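AlyGC (Glaciecola chathamensis, PDB 5GKD) cleaves the polysaccharide alginate as a lyase of polysaccharide lyase family 6, probably by beta-elimination at a site holding calcium. Local coordinates at residues L397-A402 with V410-E415; R273-E278 with E312-V317; L345-Q350 with A386-Q391. One frame throughout, in Å; residues are numbered along the deposited sequence.

All three contacts cluster on the same side of the chain's centre. Interaction 2 joins two successive coils of the parallel beta-helix; interaction 3 lays 386-391 on the next coil strand, 339-347, and interaction 1 joins two later pieces of chain beside these coils. Interaction 1 lies about 10 Å from interaction 2, centre to centre, and is tied to it by backbone N-H groups: V410 N bonds T315 OG1 (2.8 Å) and S411 N bonds N274 OD1 (2.8 Å). Interaction 3, about 13 Å from each of the others between centres, pairs with interaction 2 through L316 N and L345 O (2.7 Å) and with interaction 1 through Q391 N and Y399 O (2.8 Å). None includes the calcium ligands N180, E183, E212 and E214.

Interaction 1: L397-A402 with V410-E415; sequences LLYPEA and VSTQLE
Y399 drives its ring into the loop 410-415, which rounds a type I beta turn from S411 to L414 on the outside of the parallel beta-helix. The strand 398-400 belongs to a small antiparallel pair with 390-392, so this is a contact between two pieces of chain laid over the coils.

Polar first. Y399 OH donates to S411 O at 2.5 Å, a short bond in which the carbonyl oxygen sits at the ring edge, in its plane, while the hydroxyl is tilted 24° from the carbonyl plane. The same OH has a second partner in N395 ND2. Within the loop, S411 OG accepts from Q413 N, forming an ST turn.

The ring is held by apolar contacts as well. T412 CG2 stands off-centre over it, 4.1 Å from the ring centroid of Y399, a CH-pi contact, and V410 CG1 reaches Y399 CE2 at 3.7 Å. With CG opposite the carbonyl carbon about CA-CB (chi1 -66°), the Y399 ring extends across to the turn, and H393 meets it from outside the two segments. A leucine in place of this tyrosine would probably leave S411 O and N395 ND2 without their shared hydroxyl and take from T412 the ring its methyl rests on.

Farther along, L397 and L414 complete the apolar part, their side chains crossing at about a right angle beside strand 246-253. There L397 CD1 lies 3.8 Å from L414 CD1 and 3.9 Å from L414 CB.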
loop_
_atom_site.group_PDB
_atom_site.type_symbol
_atom_site.label_atom_id
_atom_site.label_comp_id
_atom_site.label_asym_id
_atom_site.label_seq_id
_atom_site.Cartn_x
_atom_site.Cartn_y
_atom_site.Cartn_z
ATOM N N LEU A 397 29.376 26.766 -28.518
ATOM C CA LEU A 397 29.035 27.791 -27.546
ATOM C C LEU A 397 28.925 29.170 -28.192
ATOM O O LEU A 397 29.632 29.487 -29.154
ATOM C CB LEU A 397 30.063 27.837 -26.421
ATOM C CG LEU A 397 30.375 26.534 -25.685
ATOM C CD1 LEU A 397 31.396 26.801 -24.602
ATOM C CD2 LEU A 397 29.114 25.922 -25.107
ATOM N N LEU A 398 28.047 29.998 -27.617
ATOM C CA LEU A 398 27.831 31.361 -28.084
ATOM C C LEU A 398 28.861 32.319 -27.502
ATOM O O LEU A 398 29.159 32.280 -26.305
ATOM C CB LEU A 398 26.428 31.834 -27.697
ATOM C CG LEU A 398 25.262 31.167 -28.414
ATOM C CD1 LEU A 398 23.953 31.538 -27.734
ATOM C CD2 LEU A 398 25.252 31.588 -29.872
ATOM N N TYR A 399 29.384 33.200 -28.353
ATOM C CA TYR A 399 30.320 34.248 -27.977
ATOM C C TYR A 399 29.926 35.572 -28.613
ATOM O O TYR A 399 29.377 35.597 -29.718
ATOM C CB TYR A 399 31.750 33.893 -28.409
ATOM C CG TYR A 399 32.317 32.703 -27.683
ATOM C CD1 TYR A 399 32.102 31.411 -28.153
ATOM C CD2 TYR A 399 33.069 32.868 -26.535
ATOM C CE1 TYR A 399 32.626 30.311 -27.494
ATOM C CE2 TYR A 399 33.586 31.787 -25.868
ATOM C CZ TYR A 399 33.362 30.508 -26.344
ATOM O OH TYR A 399 33.894 29.446 -25.655
ATOM N N PRO A 400 30.194 36.691 -27.944
ATOM C CA PRO A 400 30.060 37.996 -28.602
ATOM C C PRO A 400 30.853 38.031 -29.903
ATOM O O PRO A 400 31.965 37.508 -29.985
ATOM C CB PRO A 400 30.644 38.978 -27.578
ATOM C CG PRO A 400 30.618 38.259 -26.266
ATOM C CD PRO A 400 30.803 36.803 -26.604
ATOM N N GLU A 401 30.260 38.640 -30.934
ATOM C CA GLU A 401 30.987 38.867 -32.181
ATOM C C GLU A 401 32.246 39.686 -31.944
ATOM O O GLU A 401 33.283 39.436 -32.562
ATOM C CB GLU A 401 30.104 39.576 -33.207
ATOM C CG GLU A 401 28.870 38.802 -33.598
ATOM C CD GLU A 401 28.335 39.144 -34.959
ATOM O OE1 GLU A 401 28.375 40.325 -35.365
ATOM O OE2 GLU A 401 27.826 38.224 -35.628
ATOM N N ALA A 402 32.163 40.678 -31.069
ATOM C CA ALA A 402 33.276 41.595 -30.855
ATOM C C ALA A 402 34.358 40.926 -30.022
ATOM O O ALA A 402 34.087 40.443 -28.920
ATOM C CB ALA A 402 32.793 42.867 -30.156
ATOM N N VAL A 410 32.860 33.567 -20.760
ATOM C CA VAL A 410 33.567 32.301 -20.846
ATOM C C VAL A 410 34.693 32.382 -21.881
ATOM O O VAL A 410 34.590 33.069 -22.900
ATOM C CB VAL A 410 32.502 31.226 -21.176
ATOM C CG1 VAL A 410 32.719 30.569 -22.504
ATOM C CG2 VAL A 410 32.261 30.263 -20.023
ATOM N N SER A 411 35.787 31.676 -21.608
ATOM C CA SER A 411 36.892 31.541 -22.549
ATOM C C SER A 411 36.461 30.874 -23.853
ATOM O O SER A 411 35.585 30.001 -23.885
ATOM C CB SER A 411 38.015 30.725 -21.910
ATOM O OG SER A 411 39.010 30.428 -22.861
ATOM N N THR A 412 37.116 31.280 -24.945
ATOM C CA THR A 412 36.891 30.660 -26.247
ATOM C C THR A 412 37.512 29.271 -26.374
ATOM O O THR A 412 37.180 28.556 -27.327
ATOM C CB THR A 412 37.461 31.531 -27.377
ATOM O OG1 THR A 412 38.856 31.768 -27.138
ATOM C CG2 THR A 412 36.720 32.852 -27.500
ATOM N N GLN A 413 38.419 28.877 -25.476
ATOM C CA GLN A 413 39.038 27.557 -25.619
ATOM C C GLN A 413 38.252 26.416 -24.973
ATOM O O GLN A 413 38.699 25.270 -25.049
ATOM C CB GLN A 413 40.456 27.568 -25.024
ATOM C CG GLN A 413 41.445 28.344 -25.857
ATOM C CD GLN A 413 41.724 29.712 -25.300
ATOM O OE1 GLN A 413 41.020 30.652 -25.572
ATOM N NE2 GLN A 413 42.771 29.836 -24.531
ATOM N N LEU A 414 37.092 26.673 -24.388
ATOM C CA LEU A 414 36.277 25.577 -23.885
ATOM C C LEU A 414 35.975 24.595 -25.010
ATOM O O LEU A 414 35.771 24.988 -26.159
ATOM C CB LEU A 414 34.978 26.098 -23.287
ATOM C CG LEU A 414 34.985 26.744 -21.903
ATOM C CD1 LEU A 414 33.597 27.192 -21.572
ATOM C CD2 LEU A 414 35.508 25.781 -20.855
ATOM N N GLU A 415 35.982 23.304 -24.677
ATOM C CA GLU A 415 35.606 22.244 -25.609
ATOM C C GLU A 415 34.676 21.280 -24.886
ATOM O O GLU A 415 35.127 20.326 -24.243
ATOM C CB GLU A 415 36.837 21.522 -26.157
ATOM C CG GLU A 415 37.783 22.447 -26.903
ATOM C CD GLU A 415 38.815 21.704 -27.725
ATOM O OE1 GLU A 415 39.056 22.113 -28.886
ATOM O OE2 GLU A 415 39.387 20.716 -27.215
#

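Interaction 2: R273-E278 with E312-V317; sequences RNNYLE and ENNTLV
R273 and E312 begin a parallel register that breaks at a corner and resumes as Y276 beside T315, L277 beside L316 and E278 beside V317, the axes of 276-278 and 315-317 being 4.8 Å apart. Three backbone bonds zip the second part: T315 N to N275 O (3.0 Å), L277 N to T315 O (2.9 Å) and V317 N to L277 O (2.8 Å). At the corner, N274 and N313 both take a left-handed helical backbone conformation, and the chain bends alike in both coils.

Just after it, N275 and N314 form the asparagine stack known from parallel beta-helices of the pectate lyase type. Both place CG opposite the carbonyl carbon (chi1 -58° and -55°), which lays the side chains side by side, with amide planes 6° apart. N314 OD1 takes two donors from one residue, N275 N at 2.8 Å and N275 ND2 at 3.1 Å. The pattern continues in both directions: N275 OD1 accepts from N250 N, and N344 OD1 accepts from N314 N.

Before the corner, R273 and E312 also point the same way. E312 OE2 meets the guanidinium at its edge, 3.5 Å from R273 NE, a long salt bridge between nearly coplanar groups. On the face shared by Y276 and T315, T315 CG2 lies 3.8 Å from Y276 CD2, and Y276 OH donates to E278 OE1.

Stacking like on like thus gives both buried amides, of N275 and N314, partners for their oxygen and nitrogen: N275 ND2 also bonds V247 O and N314 ND2 bonds I272 O, which fixes the flip of both amides and makes the corner a polar seam between coils.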
loop_
_atom_site.group_PDB
_atom_site.type_symbol
_atom_site.label_atom_id
_atom_site.label_comp_id
_atom_site.label_asym_id
_atom_site.label_seq_id
_atom_site.Cartn_x
_atom_site.Cartn_y
_atom_site.Cartn_z
ATOM N N ARG A 273 33.718 29.869 -11.845
ATOM C CA ARG A 273 34.383 30.592 -12.912
ATOM C C ARG A 273 34.299 29.824 -14.221
ATOM O O ARG A 273 34.295 28.592 -14.252
ATOM C CB ARG A 273 35.857 30.872 -12.592
ATOM C CG ARG A 273 36.684 29.626 -12.508
ATOM C CD ARG A 273 38.177 29.890 -12.622
ATOM N NE ARG A 273 38.664 30.779 -11.580
ATOM C CZ ARG A 273 39.481 30.414 -10.592
ATOM N NH1 ARG A 273 39.935 29.160 -10.495
ATOM N NH2 ARG A 273 39.851 31.328 -9.703
ATOM N N ASN A 274 34.225 30.587 -15.306
ATOM C CA ASN A 274 34.327 30.062 -16.664
ATOM C C ASN A 274 33.262 29.003 -16.974
ATOM O O ASN A 274 33.516 28.063 -17.720
ATOM C CB ASN A 274 35.729 29.502 -16.925
ATOM C CG ASN A 274 36.088 29.544 -18.384
ATOM O OD1 ASN A 274 35.777 30.511 -19.055
ATOM N ND2 ASN A 274 36.704 28.478 -18.897
ATOM N N ASN A 275 32.061 29.146 -16.427
ATOM C CA ASN A 275 30.951 28.262 -16.750
ATOM C C ASN A 275 30.009 28.899 -17.771
ATOM O O ASN A 275 29.748 30.104 -17.740
ATOM C CB ASN A 275 30.157 27.895 -15.492
ATOM C CG ASN A 275 31.013 27.232 -14.441
ATOM O OD1 ASN A 275 31.382 26.056 -14.564
ATOM N ND2 ASN A 275 31.337 27.979 -13.398
ATOM N N TYR A 276 29.451 28.061 -18.641
ATOM C CA TYR A 276 28.568 28.490 -19.715
ATOM C C TYR A 276 27.166 27.946 -19.478
ATOM O O TYR A 276 26.991 26.733 -19.325
ATOM C CB TYR A 276 29.110 28.014 -21.068
ATOM C CG TYR A 276 28.261 28.393 -22.254
ATOM C CD1 TYR A 276 27.169 27.616 -22.639
ATOM C CD2 TYR A 276 28.553 29.525 -22.993
ATOM C CE1 TYR A 276 26.409 27.960 -23.728
ATOM C CE2 TYR A 276 27.803 29.879 -24.076
ATOM C CZ TYR A 276 26.734 29.099 -24.442
ATOM O OH TYR A 276 26.008 29.458 -25.531
ATOM N N LEU A 277 26.174 28.840 -19.488
ATOM C CA LEU A 277 24.794 28.543 -19.108
ATOM C C LEU A 277 23.849 29.119 -20.158
ATOM O O LEU A 277 23.862 30.327 -20.415
ATOM C CB LEU A 277 24.469 29.121 -17.721
ATOM C CG LEU A 277 25.263 28.639 -16.496
ATOM C CD1 LEU A 277 26.608 29.306 -16.365
ATOM C CD2 LEU A 277 24.474 28.840 -15.210
ATOM N N GLU A 278 23.026 28.263 -20.757
ATOM C CA GLU A 278 22.172 28.661 -21.864
ATOM C C GLU A 278 20.802 28.021 -21.739
ATOM O O GLU A 278 20.689 26.822 -21.496
ATOM C CB GLU A 278 22.778 28.271 -23.226
ATOM C CG GLU A 278 21.924 28.679 -24.406
ATOM C CD GLU A 278 22.536 28.301 -25.746
ATOM O OE1 GLU A 278 23.718 27.901 -25.785
ATOM O OE2 GLU A 278 21.830 28.402 -26.769
ATOM N N GLU A 312 33.077 34.598 -11.515
ATOM C CA GLU A 312 33.692 35.393 -12.568
ATOM C C GLU A 312 33.744 34.639 -13.885
ATOM O O GLU A 312 33.790 33.411 -13.925
ATOM C CB GLU A 312 35.106 35.885 -12.170
ATOM C CG GLU A 312 36.195 34.851 -12.261
ATOM C CD GLU A 312 37.424 35.204 -11.432
ATOM O OE1 GLU A 312 37.554 36.375 -10.983
ATOM O OE2 GLU A 312 38.243 34.282 -11.220
ATOM N N ASN A 313 33.709 35.409 -14.969
ATOM C CA ASN A 313 33.858 34.896 -16.336
ATOM C C ASN A 313 32.862 33.792 -16.680
ATOM O O ASN A 313 33.166 32.885 -17.450
ATOM C CB ASN A 313 35.288 34.430 -16.577
ATOM C CG ASN A 313 36.247 35.596 -16.638
ATOM O OD1 ASN A 313 36.929 35.898 -15.672
ATOM N ND2 ASN A 313 36.270 36.277 -17.774
ATOM N N ASN A 314 31.655 33.879 -16.152
ATOM C CA ASN A 314 30.585 33.016 -16.609
ATOM C C ASN A 314 29.765 33.698 -17.700
ATOM O O ASN A 314 29.605 34.921 -17.728
ATOM C CB ASN A 314 29.705 32.616 -15.425
ATOM C CG ASN A 314 30.512 31.976 -14.326
ATOM O OD1 ASN A 314 31.001 30.851 -14.477
ATOM N ND2 ASN A 314 30.721 32.706 -13.244
ATOM N N THR A 315 29.250 32.891 -18.610
ATOM C CA THR A 315 28.386 33.366 -19.678
ATOM C C THR A 315 26.981 32.855 -19.423
ATOM O O THR A 315 26.785 31.661 -19.192
ATOM C CB THR A 315 28.877 32.892 -21.041
ATOM O OG1 THR A 315 30.103 33.555 -21.351
ATOM C CG2 THR A 315 27.822 33.185 -22.108
ATOM N N LEU A 316 26.005 33.751 -19.453
ATOM C CA LEU A 316 24.623 33.383 -19.185
ATOM C C LEU A 316 23.769 33.906 -20.328
ATOM O O LEU A 316 23.533 35.115 -20.427
ATOM C CB LEU A 316 24.158 33.930 -17.834
ATOM C CG LEU A 316 24.904 33.370 -16.615
ATOM C CD1 LEU A 316 26.076 34.222 -16.222
ATOM C CD2 LEU A 316 23.968 33.182 -15.405
ATOM N N VAL A 317 23.310 32.998 -21.188
ATOM C CA VAL A 317 22.501 33.343 -22.351
ATOM C C VAL A 317 21.086 32.843 -22.121
ATOM O O VAL A 317 20.876 31.642 -21.900
ATOM C CB VAL A 317 23.075 32.738 -23.638
ATOM C CG1 VAL A 317 22.240 33.156 -24.828
ATOM C CG2 VAL A 317 24.494 33.140 -23.825
#

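Interaction 3: L345-Q350 with A386-Q391; sequences LIVNDQ and ADITMQ
M390 and V347 meet end to end, and round that meeting the contact is built. Strand 339-347, the coil strand after 310-317 in the beta-helix, offers L345 and V347 from one of its faces, while I388 and M390 point back from the chain leading into strand 390-392. The two pieces of backbone stay well apart, the nearest CA atoms, of V347 and I388, being 7.7 Å from each other.

M390 is folded rather than extended: bends at chi2 (-69°) and chi3 (-88°) bring the thioether round to the coil. Its SD rests 3.8 Å from V347 CG2, and its CE carries on to L345 CD2 at 3.8 Å, again end against end. V347 CG2 is therefore shared, since I388 CG2 comes to 4.0 Å from it with the two side chains running across one another at a slant. L345 and I388 instead lie alongside each other, pointing opposite ways, CD1 of L345 passing CD1 of I388 at 3.8 Å. The two branches of L345 thus serve different partners, CD1 the isoleucine and CD2 the methionine.

Outside the segments, M390 also touches V317, L398 and P400, so its side chain meets both the coils and its partner strand 398-400.

No hydrogen bond crosses between these segments. The 386-391 chain is laid on the coil here by methyl groups and one sulfur, a fit that rests on shape and dispersion and sets no precise direction.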
loop_
_atom_site.group_PDB
_atom_site.type_symbol
_atom_site.label_atom_id
_atom_site.label_comp_id
_atom_site.label_asym_id
_atom_site.label_seq_id
_atom_site.Cartn_x
_atom_site.Cartn_y
_atom_site.Cartn_z
ATOM N N LEU A 345 29.081 37.685 -18.351
ATOM C CA LEU A 345 28.386 38.107 -19.555
ATOM C C LEU A 345 26.969 37.570 -19.502
ATOM O O LEU A 345 26.761 36.355 -19.409
ATOM C CB LEU A 345 29.106 37.620 -20.814
ATOM C CG LEU A 345 28.362 37.774 -22.144
ATOM C CD1 LEU A 345 28.225 39.220 -22.565
ATOM C CD2 LEU A 345 29.068 36.993 -23.242
ATOM N N ILE A 346 26.005 38.479 -19.566
ATOM C CA ILE A 346 24.587 38.167 -19.501
ATOM C C ILE A 346 23.952 38.721 -20.763
ATOM O O ILE A 346 23.937 39.939 -20.971
ATOM C CB ILE A 346 23.921 38.772 -18.253
ATOM C CG1 ILE A 346 24.618 38.310 -16.972
ATOM C CG2 ILE A 346 22.460 38.428 -18.230
ATOM C CD1 ILE A 346 24.102 38.986 -15.713
ATOM N N VAL A 347 23.445 37.838 -21.606
ATOM C CA VAL A 347 22.733 38.211 -22.813
ATOM C C VAL A 347 21.365 37.563 -22.730
ATOM O O VAL A 347 21.259 36.332 -22.663
ATOM C CB VAL A 347 23.471 37.774 -24.087
ATOM C CG1 VAL A 347 22.673 38.208 -25.313
ATOM C CG2 VAL A 347 24.869 38.345 -24.114
ATOM N N ASN A 348 20.323 38.382 -22.736
ATOM C CA ASN A 348 18.961 37.901 -22.552
ATOM C C ASN A 348 18.067 38.640 -23.529
ATOM O O ASN A 348 18.102 39.871 -23.577
ATOM C CB ASN A 348 18.513 38.139 -21.102
ATOM C CG ASN A 348 17.257 37.394 -20.741
ATOM O OD1 ASN A 348 16.366 37.233 -21.557
ATOM N ND2 ASN A 348 17.177 36.945 -19.503
ATOM N N ASP A 349 17.277 37.909 -24.310
ATOM C CA ASP A 349 16.375 38.546 -25.259
ATOM C C ASP A 349 14.957 38.721 -24.712
ATOM O O ASP A 349 14.029 38.970 -25.488
ATOM C CB ASP A 349 16.359 37.769 -26.582
ATOM C CG ASP A 349 15.884 36.333 -26.433
ATOM O OD1 ASP A 349 15.038 36.040 -25.569
ATOM O OD2 ASP A 349 16.359 35.480 -27.206
ATOM N N GLN A 350 14.761 38.597 -23.403
ATOM C CA GLN A 350 13.429 38.708 -22.825
ATOM C C GLN A 350 13.157 40.084 -22.228
ATOM O O GLN A 350 12.112 40.280 -21.608
ATOM C CB GLN A 350 13.210 37.620 -21.773
ATOM C CG GLN A 350 12.930 36.247 -22.367
ATOM C CD GLN A 350 11.801 36.276 -23.400
ATOM O OE1 GLN A 350 10.621 36.387 -23.046
ATOM N NE2 GLN A 350 12.164 36.177 -24.686
ATOM N N ALA A 386 25.921 47.133 -23.631
ATOM C CA ALA A 386 26.514 47.306 -24.948
ATOM C C ALA A 386 25.666 46.604 -25.991
ATOM O O ALA A 386 24.854 45.732 -25.677
ATOM C CB ALA A 386 27.953 46.779 -25.001
ATOM N N ASP A 387 25.872 46.997 -27.239
ATOM C CA ASP A 387 25.292 46.299 -28.373
ATOM C C ASP A 387 26.044 44.985 -28.558
ATOM O O ASP A 387 27.181 44.974 -29.027
ATOM C CB ASP A 387 25.378 47.173 -29.620
ATOM C CG ASP A 387 24.588 46.612 -30.773
ATOM O OD1 ASP A 387 24.113 45.467 -30.664
ATOM O OD2 ASP A 387 24.441 47.317 -31.790
ATOM N N ILE A 388 25.424 43.875 -28.167
ATOM C CA ILE A 388 26.054 42.562 -28.215
ATOM C C ILE A 388 25.277 41.703 -29.191
ATOM O O ILE A 388 24.048 41.625 -29.105
ATOM C CB ILE A 388 26.085 41.887 -26.831
ATOM C CG1 ILE A 388 26.792 42.758 -25.799
ATOM C CG2 ILE A 388 26.753 40.518 -26.919
ATOM C CD1 ILE A 388 26.657 42.211 -24.396
ATOM N N THR A 389 25.976 41.045 -30.111
ATOM C CA THR A 389 25.334 39.994 -30.888
ATOM C C THR A 389 26.163 38.722 -30.757
ATOM O O THR A 389 27.381 38.732 -30.958
ATOM C CB THR A 389 25.100 40.415 -32.352
ATOM O OG1 THR A 389 26.039 39.771 -33.210
ATOM C CG2 THR A 389 25.213 41.927 -32.525
ATOM N N MET A 390 25.511 37.648 -30.345
ATOM C CA MET A 390 26.191 36.395 -30.060
ATOM C C MET A 390 26.236 35.538 -31.314
ATOM O O MET A 390 25.296 35.531 -32.108
ATOM C CB MET A 390 25.466 35.648 -28.938
ATOM C CG MET A 390 25.343 36.454 -27.666
ATOM S SD MET A 390 26.941 36.686 -26.882
ATOM C CE MET A 390 27.029 35.224 -25.879
ATOM N N GLN A 391 27.333 34.825 -31.503
ATOM C CA GLN A 391 27.357 33.828 -32.559
ATOM C C GLN A 391 28.039 32.572 -32.056
ATOM O O GLN A 391 28.959 32.633 -31.242
ATOM C CB GLN A 391 28.038 34.340 -33.819
ATOM C CG GLN A 391 29.511 34.458 -33.739
ATOM C CD GLN A 391 30.091 34.816 -35.096
ATOM O OE1 GLN A 391 31.290 35.045 -35.226
ATOM N NE2 GLN A 391 29.235 34.871 -36.117
#